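Reticulocyte-binding protein 2a (Plasmodium vivax, PDB 4Z8N) probably binds a receptor on the surface of reticulocytes through its helical erythrocyte-binding domain, the part described here, when the malaria parasite invades them. Local coordinates at residues Y25-Y30 with S121-M126; E33-I38 with N47-Y52; G223-G228 with A261-S266. All blocks are in the same frame, centred on the assembly; numbering follows the deposited sequence.

Contact 1 of 3, residues Y25-Y30 with S121-M126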
loop_
_atom_site.group_PDB
_atom_site.type_symbol
_atom_site.label_atom_id
_atom_site.label_comp_id
_atom_site.label_asym_id
_atom_site.label_seq_id
_atom_site.Cartn_x
_atom_site.Cartn_y
_atom_site.Cartn_z
ATOM N N TYR A 25 3.089 6.547 5.625
ATOM C CA TYR A 25 4.417 6.527 5.004
ATOM C C TYR A 25 5.255 5.394 5.574
ATOM O O TYR A 25 5.175 5.098 6.765
ATOM C CB TYR A 25 5.144 7.858 5.210
ATOM C CG TYR A 25 4.626 9.000 4.365
ATOM C CD1 TYR A 25 3.436 9.643 4.684
ATOM C CD2 TYR A 25 5.339 9.448 3.260
ATOM C CE1 TYR A 25 2.963 10.690 3.918
ATOM C CE2 TYR A 25 4.875 10.498 2.487
ATOM C CZ TYR A 25 3.687 11.114 2.822
ATOM O OH TYR A 25 3.219 12.158 2.058
ATOM N N VAL A 26 6.072 4.772 4.730
ATOM C CA VAL A 26 6.848 3.612 5.155
ATOM C C VAL A 26 7.931 4.001 6.168
ATOM O O VAL A 26 8.297 3.196 7.022
ATOM C CB VAL A 26 7.487 2.884 3.945
ATOM C CG1 VAL A 26 8.526 3.764 3.260
ATOM C CG2 VAL A 26 8.094 1.554 4.374
ATOM N N GLN A 27 8.423 5.236 6.085
ATOM C CA GLN A 27 9.417 5.736 7.036
ATOM C C GLN A 27 8.887 5.684 8.468
ATOM O O GLN A 27 9.634 5.404 9.407
ATOM C CB GLN A 27 9.831 7.172 6.692
ATOM C CG GLN A 27 10.568 7.334 5.363
ATOM C CD GLN A 27 9.649 7.744 4.223
ATOM O OE1 GLN A 27 8.586 7.154 4.020
ATOM N NE2 GLN A 27 10.056 8.764 3.474
ATOM N N MET A 28 7.595 5.957 8.626
ATOM C CA MET A 28 6.965 5.967 9.942
ATOM C C MET A 28 6.937 4.560 10.512
ATOM O O MET A 28 7.102 4.359 11.714
ATOM C CB MET A 28 5.549 6.544 9.862
ATOM C CG MET A 28 5.486 7.934 9.235
ATOM S SD MET A 28 6.380 9.187 10.180
ATOM C CE MET A 28 5.229 9.505 11.508
ATOM N N ASN A 29 6.726 3.589 9.631
ATOM C CA ASN A 29 6.788 2.189 10.008
ATOM C C ASN A 29 8.202 1.827 10.446
ATOM O O ASN A 29 8.404 1.106 11.421
ATOM C CB ASN A 29 6.350 1.305 8.840
ATOM C CG ASN A 29 5.840 -0.045 9.292
ATOM O OD1 ASN A 29 6.576 -0.834 9.882
ATOM N ND2 ASN A 29 4.575 -0.324 9.006
ATOM N N TYR A 30 9.178 2.351 9.714
ATOM C CA TYR A 30 10.586 2.120 10.009
ATOM C C TYR A 30 10.977 2.682 11.379
ATOM O O TYR A 30 11.681 2.026 12.149
ATOM C CB TYR A 30 11.455 2.735 8.908
ATOM C CG TYR A 30 12.934 2.774 9.224
ATOM C CD1 TYR A 30 13.721 1.638 9.092
ATOM C CD2 TYR A 30 13.544 3.950 9.641
ATOM C CE1 TYR A 30 15.070 1.667 9.376
ATOM C CE2 TYR A 30 14.897 3.990 9.928
ATOM C CZ TYR A 30 15.652 2.846 9.794
ATOM O OH TYR A 30 16.995 2.875 10.075
ATOM N N SER A 121 7.311 18.098 2.096
ATOM C CA SER A 121 7.607 18.612 3.423
ATOM C C SER A 121 7.625 17.472 4.438
ATOM O O SER A 121 8.471 17.439 5.331
ATOM C CB SER A 121 6.583 19.673 3.824
ATOM O OG SER A 121 6.600 20.762 2.918
ATOM N N TYR A 122 6.689 16.539 4.288
ATOM C CA TYR A 122 6.624 15.367 5.155
ATOM C C TYR A 122 7.868 14.493 5.023
ATOM O O TYR A 122 8.463 14.094 6.023
ATOM C CB TYR A 122 5.375 14.538 4.847
ATOM C CG TYR A 122 4.085 15.194 5.279
ATOM C CD1 TYR A 122 4.070 16.126 6.308
ATOM C CD2 TYR A 122 2.881 14.875 4.665
ATOM C CE1 TYR A 122 2.894 16.728 6.710
ATOM C CE2 TYR A 122 1.697 15.474 5.061
ATOM C CZ TYR A 122 1.711 16.399 6.085
ATOM O OH TYR A 122 0.541 16.999 6.488
ATOM N N THR A 123 8.250 14.199 3.783
ATOM C CA THR A 123 9.430 13.384 3.500
ATOM C C THR A 123 10.706 14.023 4.050
ATOM O O THR A 123 11.584 13.331 4.570
ATOM C CB THR A 123 9.593 13.154 1.983
ATOM O OG1 THR A 123 8.422 12.509 1.470
ATOM C CG2 THR A 123 10.813 12.293 1.690
ATOM N N ASP A 124 10.798 15.346 3.931
ATOM C CA ASP A 124 11.958 16.087 4.417
ATOM C C ASP A 124 12.132 15.938 5.924
ATOM O O ASP A 124 13.241 15.739 6.411
ATOM C CB ASP A 124 11.842 17.568 4.049
ATOM C CG ASP A 124 12.041 17.820 2.565
ATOM O OD1 ASP A 124 12.232 16.839 1.814
ATOM O OD2 ASP A 124 12.005 18.999 2.150
ATOM N N ARG A 125 11.028 16.028 6.658
ATOM C CA ARG A 125 11.070 15.910 8.111
ATOM C C ARG A 125 11.433 14.499 8.549
ATOM O O ARG A 125 12.149 14.315 9.532
ATOM C CB ARG A 125 9.731 16.312 8.722
ATOM C CG ARG A 125 9.364 17.762 8.499
ATOM C CD ARG A 125 8.000 18.040 9.079
ATOM N NE ARG A 125 7.996 17.874 10.529
ATOM C CZ ARG A 125 6.899 17.891 11.277
ATOM N NH1 ARG A 125 5.716 18.042 10.705
ATOM N NH2 ARG A 125 6.981 17.738 12.591
ATOM N N MET A 126 10.930 13.506 7.822
ATOM C CA MET A 126 11.277 12.116 8.094
ATOM C C MET A 126 12.760 11.895 7.831
ATOM O O MET A 126 13.433 11.174 8.565
ATOM C CB MET A 126 10.433 11.166 7.241
ATOM C CG MET A 126 8.940 11.287 7.484
ATOM S SD MET A 126 7.946 10.409 6.257
ATOM C CE MET A 126 6.340 11.136 6.566
HETATM O O HOH W 1 12.648 10.247 3.938
#

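Contact 2 of 3, residues E33-I38 with N47-Y52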
loop_
_atom_site.group_PDB
_atom_site.type_symbol
_atom_site.label_atom_id
_atom_site.label_comp_id
_atom_site.label_asym_id
_atom_site.label_seq_id
_atom_site.Cartn_x
_atom_site.Cartn_y
_atom_site.Cartn_z
ATOM N N GLU A 33 9.870 0.484 14.098
ATOM C CA GLU A 33 10.690 -0.724 14.184
ATOM C C GLU A 33 11.979 -0.481 14.958
ATOM O O GLU A 33 12.374 -1.300 15.788
ATOM C CB GLU A 33 11.018 -1.256 12.787
ATOM C CG GLU A 33 9.826 -1.862 12.073
ATOM C CD GLU A 33 9.219 -3.016 12.847
ATOM O OE1 GLU A 33 9.987 -3.816 13.424
ATOM O OE2 GLU A 33 7.975 -3.115 12.890
ATOM N N ILE A 34 12.632 0.643 14.678
ATOM C CA ILE A 34 13.859 1.016 15.375
ATOM C C ILE A 34 13.605 1.148 16.874
ATOM O O ILE A 34 14.455 0.792 17.693
ATOM C CB ILE A 34 14.437 2.339 14.826
ATOM C CG1 ILE A 34 14.923 2.151 13.390
ATOM C CG2 ILE A 34 15.595 2.830 15.686
ATOM C CD1 ILE A 34 16.053 1.154 13.260
ATOM N N LYS A 35 12.415 1.630 17.222
ATOM C CA LYS A 35 12.057 1.890 18.612
ATOM C C LYS A 35 12.269 0.682 19.522
ATOM O O LYS A 35 12.835 0.820 20.604
ATOM C CB LYS A 35 10.605 2.360 18.706
ATOM C CG LYS A 35 10.148 2.666 20.121
ATOM C CD LYS A 35 8.738 3.231 20.136
ATOM C CE LYS A 35 8.750 4.747 20.057
ATOM N NZ LYS A 35 8.849 5.367 21.411
ATOM N N TYR A 36 11.836 -0.501 19.095
ATOM C CA TYR A 36 12.038 -1.683 19.933
ATOM C C TYR A 36 13.207 -2.539 19.446
ATOM O O TYR A 36 13.547 -3.550 20.063
ATOM C CB TYR A 36 10.754 -2.516 20.021
ATOM C CG TYR A 36 10.285 -3.145 18.729
ATOM C CD1 TYR A 36 10.686 -4.427 18.373
ATOM C CD2 TYR A 36 9.413 -2.474 17.883
ATOM C CE1 TYR A 36 10.248 -5.016 17.201
ATOM C CE2 TYR A 36 8.970 -3.054 16.707
ATOM C CZ TYR A 36 9.391 -4.325 16.372
ATOM O OH TYR A 36 8.953 -4.911 15.206
ATOM N N TYR A 37 13.830 -2.118 18.351
ATOM C CA TYR A 37 15.042 -2.768 17.865
ATOM C C TYR A 37 16.184 -2.582 18.868
ATOM O O TYR A 37 16.879 -3.538 19.216
ATOM C CB TYR A 37 15.442 -2.204 16.496
ATOM C CG TYR A 37 16.404 -3.072 15.710
ATOM C CD1 TYR A 37 17.728 -3.229 16.113
ATOM C CD2 TYR A 37 15.991 -3.724 14.552
ATOM C CE1 TYR A 37 18.606 -4.020 15.397
ATOM C CE2 TYR A 37 16.865 -4.512 13.824
ATOM C CZ TYR A 37 18.171 -4.656 14.252
ATOM O OH TYR A 37 19.045 -5.441 13.535
ATOM N N ILE A 38 16.360 -1.348 19.332
ATOM C CA ILE A 38 17.491 -0.984 20.186
ATOM C C ILE A 38 17.152 -0.999 21.677
ATOM O O ILE A 38 17.795 -0.309 22.473
ATOM C CB ILE A 38 18.021 0.414 19.823
ATOM C CG1 ILE A 38 16.911 1.458 19.975
ATOM C CG2 ILE A 38 18.565 0.420 18.405
ATOM C CD1 ILE A 38 17.370 2.886 19.757
ATOM N N ASN A 47 17.210 7.919 24.764
ATOM C CA ASN A 47 17.372 9.062 23.875
ATOM C C ASN A 47 16.456 8.973 22.658
ATOM O O ASN A 47 15.886 9.978 22.228
ATOM C CB ASN A 47 18.827 9.198 23.420
ATOM C CG ASN A 47 19.727 9.764 24.502
ATOM O OD1 ASN A 47 19.280 10.524 25.360
ATOM N ND2 ASN A 47 21.010 9.414 24.452
ATOM N N TYR A 48 16.308 7.771 22.108
ATOM C CA TYR A 48 15.473 7.592 20.928
ATOM C C TYR A 48 14.005 7.822 21.256
ATOM O O TYR A 48 13.297 8.489 20.503
ATOM C CB TYR A 48 15.658 6.199 20.324
ATOM C CG TYR A 48 14.879 6.002 19.040
ATOM C CD1 TYR A 48 15.387 6.438 17.824
ATOM C CD2 TYR A 48 13.630 5.391 19.045
ATOM C CE1 TYR A 48 14.678 6.267 16.647
ATOM C CE2 TYR A 48 12.913 5.216 17.874
ATOM C CZ TYR A 48 13.443 5.656 16.678
ATOM O OH TYR A 48 12.737 5.484 15.511
ATOM N N ASP A 49 13.551 7.267 22.376
ATOM C CA ASP A 49 12.164 7.432 22.799
ATOM C C ASP A 49 11.833 8.907 22.991
ATOM O O ASP A 49 10.727 9.352 22.685
ATOM C CB ASP A 49 11.891 6.656 24.091
ATOM C CG ASP A 49 11.898 5.152 23.883
ATOM O OD1 ASP A 49 11.689 4.707 22.735
ATOM O OD2 ASP A 49 12.112 4.414 24.869
ATOM N N GLU A 50 12.810 9.660 23.485
ATOM C CA GLU A 50 12.651 11.092 23.698
ATOM C C GLU A 50 12.582 11.841 22.370
ATOM O O GLU A 50 11.739 12.718 22.185
ATOM C CB GLU A 50 13.798 11.633 24.553
ATOM C CG GLU A 50 13.682 13.107 24.900
ATOM C CD GLU A 50 14.836 13.595 25.755
ATOM O OE1 GLU A 50 15.997 13.488 25.307
ATOM O OE2 GLU A 50 14.583 14.086 26.876
ATOM N N ALA A 51 13.473 11.488 21.450
ATOM C CA ALA A 51 13.514 12.120 20.135
ATOM C C ALA A 51 12.302 11.725 19.291
ATOM O O ALA A 51 11.776 12.537 18.528
ATOM C CB ALA A 51 14.802 11.756 19.416
ATOM N N TYR A 52 11.867 10.477 19.436
ATOM C CA TYR A 52 10.684 9.975 18.741
ATOM C C TYR A 52 9.440 10.764 19.138
ATOM O O TYR A 52 8.627 11.128 18.288
ATOM C CB TYR A 52 10.482 8.485 19.044
ATOM C CG TYR A 52 9.387 7.813 18.241
ATOM C CD1 TYR A 52 8.060 7.860 18.656
ATOM C CD2 TYR A 52 9.684 7.114 17.076
ATOM C CE1 TYR A 52 7.060 7.242 17.928
ATOM C CE2 TYR A 52 8.689 6.489 16.341
ATOM C CZ TYR A 52 7.380 6.558 16.772
ATOM O OH TYR A 52 6.386 5.941 16.046
#

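Contact 3 of 3, residues G223-G228 with A261-S266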
loop_
_atom_site.group_PDB
_atom_site.type_symbol
_atom_site.label_atom_id
_atom_site.label_comp_id
_atom_site.label_asym_id
_atom_site.label_seq_id
_atom_site.Cartn_x
_atom_site.Cartn_y
_atom_site.Cartn_z
ATOM N N GLY A 223 5.569 -6.217 -5.084
ATOM C CA GLY A 223 6.977 -5.973 -5.342
ATOM C C GLY A 223 7.743 -5.629 -4.076
ATOM O O GLY A 223 8.872 -6.081 -3.887
ATOM N N LYS A 224 7.127 -4.831 -3.208
ATOM C CA LYS A 224 7.752 -4.432 -1.950
ATOM C C LYS A 224 7.875 -5.614 -0.995
ATOM O O LYS A 224 8.893 -5.777 -0.322
ATOM C CB LYS A 224 6.957 -3.309 -1.279
ATOM C CG LYS A 224 6.781 -2.065 -2.133
ATOM C CD LYS A 224 8.112 -1.397 -2.426
ATOM C CE LYS A 224 7.902 -0.061 -3.118
ATOM N NZ LYS A 224 9.186 0.642 -3.376
ATOM N N ILE A 225 6.825 -6.428 -0.934
ATOM C CA ILE A 225 6.816 -7.613 -0.085
ATOM C C ILE A 225 7.936 -8.574 -0.466
ATOM O O ILE A 225 8.694 -9.030 0.390
ATOM C CB ILE A 225 5.468 -8.344 -0.171
ATOM C CG1 ILE A 225 4.353 -7.459 0.388
ATOM C CG2 ILE A 225 5.525 -9.667 0.577
ATOM C CD1 ILE A 225 2.966 -7.994 0.127
ATOM N N ILE A 226 8.040 -8.866 -1.759
ATOM C CA ILE A 226 9.074 -9.758 -2.271
ATOM C C ILE A 226 10.470 -9.180 -2.040
ATOM O O ILE A 226 11.388 -9.892 -1.634
ATOM C CB ILE A 226 8.867 -10.042 -3.774
ATOM C CG1 ILE A 226 7.613 -10.896 -3.977
ATOM C CG2 ILE A 226 10.077 -10.740 -4.367
ATOM C CD1 ILE A 226 7.298 -11.185 -5.428
ATOM N N HIS A 227 10.615 -7.882 -2.289
ATOM C CA HIS A 227 11.884 -7.194 -2.075
ATOM C C HIS A 227 12.313 -7.254 -0.612
ATOM O O HIS A 227 13.471 -7.544 -0.302
ATOM C CB HIS A 227 11.782 -5.737 -2.529
ATOM C CG HIS A 227 13.036 -4.947 -2.314
ATOM N ND1 HIS A 227 13.208 -4.103 -1.238
ATOM C CD2 HIS A 227 14.175 -4.868 -3.041
ATOM C CE1 HIS A 227 14.402 -3.541 -1.310
ATOM N NE2 HIS A 227 15.008 -3.988 -2.394
ATOM N N GLY A 228 11.372 -6.981 0.286
ATOM C CA GLY A 228 11.658 -6.987 1.707
ATOM C C GLY A 228 11.998 -8.368 2.232
ATOM O O GLY A 228 12.980 -8.540 2.956
ATOM N N ALA A 261 10.425 -3.239 7.543
ATOM C CA ALA A 261 9.423 -2.176 7.507
ATOM C C ALA A 261 8.772 -2.095 6.130
ATOM O O ALA A 261 7.566 -1.881 6.017
ATOM C CB ALA A 261 10.045 -0.840 7.877
ATOM N N THR A 262 9.581 -2.278 5.091
ATOM C CA THR A 262 9.095 -2.300 3.714
ATOM C C THR A 262 8.154 -3.480 3.492
ATOM O O THR A 262 7.089 -3.337 2.890
ATOM C CB THR A 262 10.263 -2.377 2.714
ATOM O OG1 THR A 262 11.066 -1.197 2.831
ATOM C CG2 THR A 262 9.750 -2.493 1.283
ATOM N N TYR A 263 8.563 -4.644 3.985
ATOM C CA TYR A 263 7.750 -5.849 3.911
ATOM C C TYR A 263 6.423 -5.668 4.646
ATOM O O TYR A 263 5.355 -5.954 4.104
ATOM C CB TYR A 263 8.527 -7.038 4.490
ATOM C CG TYR A 263 7.702 -8.284 4.722
ATOM C CD1 TYR A 263 7.467 -9.186 3.693
ATOM C CD2 TYR A 263 7.169 -8.565 5.975
ATOM C CE1 TYR A 263 6.717 -10.329 3.904
ATOM C CE2 TYR A 263 6.420 -9.702 6.194
ATOM C CZ TYR A 263 6.197 -10.580 5.156
ATOM O OH TYR A 263 5.453 -11.713 5.373
ATOM N N LYS A 264 6.500 -5.183 5.881
ATOM C CA LYS A 264 5.323 -5.042 6.729
ATOM C C LYS A 264 4.348 -3.988 6.202
ATOM O O LYS A 264 3.135 -4.186 6.229
ATOM C CB LYS A 264 5.750 -4.694 8.158
ATOM C CG LYS A 264 4.597 -4.515 9.133
ATOM C CD LYS A 264 5.111 -4.119 10.508
ATOM C CE LYS A 264 3.978 -3.863 11.483
ATOM N NZ LYS A 264 4.499 -3.444 12.816
ATOM N N PHE A 265 4.889 -2.870 5.730
ATOM C CA PHE A 265 4.086 -1.768 5.216
ATOM C C PHE A 265 3.186 -2.223 4.064
ATOM O O PHE A 265 2.022 -1.831 3.984
ATOM C CB PHE A 265 5.003 -0.626 4.763
ATOM C CG PHE A 265 4.279 0.627 4.359
ATOM C CD1 PHE A 265 3.654 1.420 5.308
ATOM C CD2 PHE A 265 4.254 1.032 3.033
ATOM C CE1 PHE A 265 3.000 2.581 4.941
ATOM C CE2 PHE A 265 3.601 2.194 2.660
ATOM C CZ PHE A 265 2.974 2.969 3.614
ATOM N N SER A 266 3.719 -3.066 3.185
ATOM C CA SER A 266 2.969 -3.505 2.010
ATOM C C SER A 266 2.143 -4.765 2.257
ATOM O O SER A 266 1.104 -4.958 1.622
ATOM C CB SER A 266 3.916 -3.731 0.832
ATOM O OG SER A 266 4.212 -2.503 0.189
#

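Contact 1 of 3, residues Y25-Y30 with S121-M126
A Met-aromatic contact inside the helical scaffold of the erythrocyte-binding domain joins Tyr25, at the entry to helix 26-37, to Met126 on helix 119-136. The methyl group does the touching: Met126 CE sits 3.5 Å from Tyr25 CG, and the line from the ring centroid to CE is 24° off the normal, over the face but displaced toward the rim, a CH-pi contact. Sulfur follows obliquely, with Met126 SD 4.7 Å from the centroid of the Tyr25 ring. Because the methionine chain runs extended beyond CG (chi2 169°, chi3 -165°), it spans the gap between two helices; the axes of these short segments come no closer than 10.8 Å.

Gln27 flanks the same thioether, its CD lying 3.8 Å from Met126 SD, while Met28 SD approaches the methyl from helix 26-37. At its far end the tyrosine brings Tyr25 OH to 3.8 Å from Tyr122 CD2, in the plane of the Tyr122 ring and at its edge; the hydroxyl of Tyr122 itself bonds to Gln66. On the more polar margin a water accepts from Gln27 NE2 at 3.0 Å and donates to Thr123 O. Leu59 of helix 42-69 also touches Met126.

The chemistry is thus mainly dispersive, a thioether set among aromatic, aliphatic and amide carbon, and the polar connection between the two segments runs through one water, whose bond to Thr123 O is weak.

Contact 2 of 3, residues E33-I38 with N47-Y52
Lys35 of helix 26-37 and Tyr48 of helix 42-69 bury the most surface here, and they work differently: the lysine combines a salt bridge with packing on Tyr52, while Tyr48 packs against Ile34, Ile38 and the start of Lys35. The Lys35 side chain starts out extended, with CG opposite the amide nitrogen (chi1 -180°), then bends twice near its end. That bend sets CE over the centre of the Tyr52 ring, 3.5 Å from Tyr52 CD1. The ammonium group rides off-centre on the same ring as a cation-pi partner, Lys35 NZ being 4.3 Å from the Tyr52 centroid. It also forms a salt bridge with Asp49, where Lys35 NZ reaches Asp49 OD1 at 3.2 Å from well above the carboxylate plane, 52° out of it. Asp49 OD1 has a second cationic partner in Lys45, so the carboxylate probably draws both positive charges toward this edge of the contact.

Tyr48 lies across the backbone of the other helix. Ile34 CG2 packs over one face of its ring, displaced toward the rim, and comes to 3.7 Å from Tyr48 CE1. Lys35 CA approaches obliquely, 3.5 Å from Tyr48 CE2, and Ile38 CD1 closes in on the root of the side chain, 3.8 Å from Tyr48 CB. The phenol oxygen hydrogen-bonds to the carbonyl of Phe31, which holds the far end of the ring against helix 26-37.

The two helices run nearly antiparallel (157°) and form a helical hairpin through the short turn between them. Helix 246-297 touches Ile34, and helix 119-136 packs on Tyr48 through Ile133 and on Ala51 through Phe129 and Ile136.

Contact 3 of 3, residues G223-G228 with A261-S266
Ile225 overlaps the side chain of Tyr263 obliquely, its branch methyl CG2 lying 3.6 Å from Tyr263 CE1. The same residue also offers its backbone: Ile225 O meets Tyr263 CD1 at 3.5 Å, at the edge of the ring and in its plane. With CG of Tyr263 opposite the backbone nitrogen (chi1 169°), the phenol ring passes beside helix 199-237, roughly crosswise to its axis. The other branch of the isoleucine turns to Ser266, Ile225 CG1 standing 3.8 Å from Ser266 CB.

The absence of a side chain at Gly228 is consistent with the close approach of the backbones. Where the helices approach most closely, Ile225 CA and Tyr263 CA are only 4.5 Å apart, and the axes of the two segments approach to 7.6 Å. Gly228 faces the other helix with nothing beyond its alpha carbon, Gly228 CA being 4.2 Å from Tyr263 CB.

Lys224 packs through the base of its chain. Its CB lies 3.2 Å from Ser266 OG, and Thr262 CG2 fits beside it, 3.9 Å from Lys224 CB. The polar ends are satisfied elsewhere: the ammonium group bonds to the carbonyl of Gly15, Ser266 OG to His221, and Thr262 OG1 to the carbonyl of Asn258 in its own helix. Phe265 and Ala261 touch helix 26-37, so helix 246-297 packs against that helix too.

At 149° between their directions, these successive helices form an antiparallel pair of long helices, close-packed where Gly228 faces Tyr263, in keeping with the Rh5 coiled-coil family to which the domain belongs.

Overall arrangement
Contacts 1 and 2 share helix 26-37, joining its start to helix 119-136 and its end to helix 42-69, with centres 15 Å apart. Along the chain, contact 2 is nested within the loop closed by contact 1; contact 3 opens later, pairing helices 199-237 and 246-297. Its centre lies 16 Å from contact 1 and 21 Å from contact 2. Helix 246-297 packs directly against helix 26-37, through Ala261 on Tyr30 and Phe265 beside Val26, while Glu33 and Lys264 make a long, weak ion pair. The short helix 26-37 thus lies between early and late helices, connecting them within one elongated helical scaffold for erythrocyte binding.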